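Local coordinates for triacylglycerol lipase (Rhizopus niveus, PDB 1LGY), which hydrolyses the ester bonds of triacylglycerols and their partial glycerides, with a strong preference for the 1 and 3 positions, at residues A24-C29 and W38-C43. Sequence-based numbering, arbitrary orientation.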
ATOM      1  N   ALA A  24      -4.515  -5.687   4.352  1.00  7.30           N
ATOM      2  CA  ALA A  24      -5.032  -4.894   3.235  1.00  9.78           C
ATOM      3  C   ALA A  24      -6.389  -5.420   2.747  1.00  7.26           C
ATOM      4  O   ALA A  24      -7.230  -4.609   2.408  1.00 11.43           O
ATOM      5  CB  ALA A  24      -4.055  -4.936   2.098  1.00  3.32           C
ATOM      6  N   ALA A  25      -6.717  -6.714   2.901  1.00  8.46           N
ATOM      7  CA  ALA A  25      -8.007  -7.231   2.420  1.00 10.24           C
ATOM      8  C   ALA A  25      -9.216  -6.900   3.246  1.00  8.13           C
ATOM      9  O   ALA A  25     -10.355  -6.802   2.802  1.00  8.02           O
ATOM     10  CB  ALA A  25      -7.927  -8.722   2.300  1.00 11.36           C
ATOM     11  N   THR A  26      -8.904  -6.596   4.490  1.00 12.90           N
ATOM     12  CA  THR A  26      -9.906  -6.230   5.464  1.00 11.79           C
ATOM     13  C   THR A  26     -10.542  -4.917   5.145  1.00  9.78           C
ATOM     14  O   THR A  26     -11.698  -4.710   5.493  1.00  8.83           O
ATOM     15  CB  THR A  26      -9.303  -6.143   6.889  1.00 15.50           C
ATOM     16  OG1 THR A  26      -8.389  -5.051   6.957  1.00 15.77           O
ATOM     17  CG2 THR A  26      -8.554  -7.402   7.227  1.00  7.67           C
ATOM     18  N   ALA A  27      -9.813  -4.050   4.434  1.00 11.31           N
ATOM     19  CA  ALA A  27     -10.331  -2.733   4.126  1.00 14.00           C
ATOM     20  C   ALA A  27     -11.487  -2.741   3.160  1.00 13.92           C
ATOM     21  O   ALA A  27     -12.168  -1.718   3.037  1.00 12.09           O
ATOM     22  CB  ALA A  27      -9.254  -1.847   3.531  1.00 16.22           C
ATOM     23  N   TYR A  28     -11.706  -3.908   2.513  1.00 14.75           N
ATOM     24  CA  TYR A  28     -12.844  -4.097   1.621  1.00 14.82           C
ATOM     25  C   TYR A  28     -14.086  -4.667   2.284  1.00 17.84           C
ATOM     26  O   TYR A  28     -15.124  -4.856   1.628  1.00 17.56           O
ATOM     27  CB  TYR A  28     -12.512  -5.013   0.491  1.00  9.23           C
ATOM     28  CG  TYR A  28     -11.507  -4.420  -0.476  1.00 10.94           C
ATOM     29  CD1 TYR A  28     -11.926  -3.550  -1.488  1.00  2.01           C
ATOM     30  CD2 TYR A  28     -10.160  -4.786  -0.358  1.00  3.53           C
ATOM     31  CE1 TYR A  28     -10.990  -3.044  -2.377  1.00  8.07           C
ATOM     32  CE2 TYR A  28      -9.233  -4.285  -1.270  1.00  8.47           C
ATOM     33  CZ  TYR A  28      -9.649  -3.414  -2.267  1.00  9.91           C
ATOM     34  OH  TYR A  28      -8.708  -2.893  -3.151  1.00 17.17           O
ATOM     35  N   CYS A  29     -14.045  -4.911   3.593  1.00 16.77           N
ATOM     36  CA  CYS A  29     -15.254  -5.372   4.223  1.00 15.74           C
ATOM     37  C   CYS A  29     -15.907  -4.158   4.780  1.00 16.34           C
ATOM     38  O   CYS A  29     -15.337  -3.437   5.582  1.00 18.20           O
ATOM     39  CB  CYS A  29     -14.975  -6.320   5.341  1.00 17.38           C
ATOM     40  SG  CYS A  29     -13.882  -7.645   4.813  1.00 16.79           S
ATOM     41  N   TRP A  38     -14.270  -5.076  13.933  1.00 19.41           N
ATOM     42  CA  TRP A  38     -13.138  -5.890  13.612  1.00 17.84           C
ATOM     43  C   TRP A  38     -13.618  -7.301  13.817  1.00 21.63           C
ATOM     44  O   TRP A  38     -13.122  -8.036  14.683  1.00 24.63           O
ATOM     45  CB  TRP A  38     -12.012  -5.505  14.555  1.00 15.16           C
ATOM     46  CG  TRP A  38     -10.658  -5.927  14.062  1.00 12.57           C
ATOM     47  CD1 TRP A  38      -9.839  -6.739  14.797  1.00  9.86           C
ATOM     48  CD2 TRP A  38     -10.125  -5.570  12.850  1.00 14.78           C
ATOM     49  NE1 TRP A  38      -8.786  -6.913  14.039  1.00  7.40           N
ATOM     50  CE2 TRP A  38      -8.911  -6.242  12.880  1.00 10.17           C
ATOM     51  CE3 TRP A  38     -10.468  -4.796  11.742  1.00 15.84           C
ATOM     52  CZ2 TRP A  38      -8.053  -6.150  11.801  1.00 11.28           C
ATOM     53  CZ3 TRP A  38      -9.588  -4.713  10.659  1.00 17.34           C
ATOM     54  CH2 TRP A  38      -8.374  -5.396  10.687  1.00 11.87           C
ATOM     55  N   ASP A  39     -14.609  -7.712  13.042  1.00 20.81           N
ATOM     56  CA  ASP A  39     -15.027  -9.082  13.211  1.00 24.29           C
ATOM     57  C   ASP A  39     -15.147  -9.837  11.898  1.00 23.16           C
ATOM     58  O   ASP A  39     -16.076 -10.593  11.591  1.00 28.52           O
ATOM     59  CB  ASP A  39     -16.353  -9.090  13.998  1.00 23.52           C
ATOM     60  CG  ASP A  39     -17.581  -8.481  13.360  1.00 30.38           C
ATOM     61  OD1 ASP A  39     -17.556  -8.106  12.180  1.00 33.07           O
ATOM     62  OD2 ASP A  39     -18.585  -8.390  14.077  1.00 36.50           O
ATOM     63  N   CYS A  40     -14.149  -9.607  11.089  1.00 19.85           N
ATOM     64  CA  CYS A  40     -14.182 -10.208   9.793  1.00 14.78           C
ATOM     65  C   CYS A  40     -13.229 -11.394   9.829  1.00 12.95           C
ATOM     66  O   CYS A  40     -12.513 -11.558  10.825  1.00 11.10           O
ATOM     67  CB  CYS A  40     -13.850  -9.022   8.882  1.00 14.49           C
ATOM     68  SG  CYS A  40     -12.113  -8.674   8.581  1.00 18.74           S
ATOM     69  N   VAL A  41     -13.156 -12.256   8.808  1.00 10.03           N
ATOM     70  CA  VAL A  41     -12.378 -13.471   8.942  1.00 10.00           C
ATOM     71  C   VAL A  41     -10.942 -13.056   8.886  1.00 12.59           C
ATOM     72  O   VAL A  41     -10.263 -13.286   9.870  1.00 20.71           O
ATOM     73  CB  VAL A  41     -12.705 -14.471   7.820  1.00 15.16           C
ATOM     74  CG1 VAL A  41     -11.812 -15.701   7.993  1.00 17.84           C
ATOM     75  CG2 VAL A  41     -14.150 -14.925   7.886  1.00  5.42           C
ATOM     76  N   GLN A  42     -10.431 -12.393   7.854  1.00 16.68           N
ATOM     77  CA  GLN A  42      -9.070 -11.878   7.839  1.00 17.44           C
ATOM     78  C   GLN A  42      -8.697 -11.042   9.044  1.00 17.65           C
ATOM     79  O   GLN A  42      -7.568 -11.120   9.508  1.00 19.31           O
ATOM     80  CB  GLN A  42      -8.839 -11.036   6.600  1.00 17.28           C
ATOM     81  CG  GLN A  42      -8.866 -11.832   5.316  1.00 19.47           C
ATOM     82  CD  GLN A  42      -7.994 -13.089   5.403  1.00 20.03           C
ATOM     83  OE1 GLN A  42      -6.867 -13.076   5.899  1.00 21.24           O
ATOM     84  NE2 GLN A  42      -8.495 -14.230   4.950  1.00 12.36           N
ATOM     85  N   CYS A  43      -9.684 -10.311   9.582  1.00 18.77           N
ATOM     86  CA  CYS A  43      -9.499  -9.393  10.702  1.00 17.94           C
ATOM     87  C   CYS A  43      -8.883  -9.990  11.938  1.00 19.00           C
ATOM     88  O   CYS A  43      -7.886  -9.545  12.521  1.00 19.03           O
ATOM     89  CB  CYS A  43     -10.835  -8.785  11.124  1.00 10.71           C
ATOM     90  SG  CYS A  43     -11.313  -7.480   9.986  1.00 17.68           S
TER
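The CA atoms of T26 and C43 are the nearest pair across the segments, 6.1 Å apart, where the chain of helix 11-26 runs beside the start of helix 41-46. No hydrogen bond joins the two segments. T26 does most of the touching. Its CG2 lies 3.7 Å from CB of Q42 and 3.9 Å from SG of C43. Its OG1 reaches the edge of the W38 ring near the ring plane, 3.7 Å from CH2. With chi1 at 67°, OG1 is turned back to I23 O, three residues earlier, and also bonds Y66 OH. C40 is the N-cap residue of helix 41-46, and its SG is bonded to SG of C43 at 2.0 Å. This disulfide ties the cap to the first turn of the helix. The contact sits against the central mixed sheet of the alpha/beta-hydrolase fold, where Y66 and L68 of strand 63-70 meet T26 and W38. Within 38-43, the W38 indole lies flat against C43, whose CB is centred on one ring face, 3.6 Å from its plane. W38 NE1 hydrogen-bonds to V47 O, beyond the same helix. The chain makes a type I beta turn from T26 to C29, and C29 SG lies 4.3 Å from C40 SG. The two sulfurs pack without bonding, since C29 forms its own disulfide with C268.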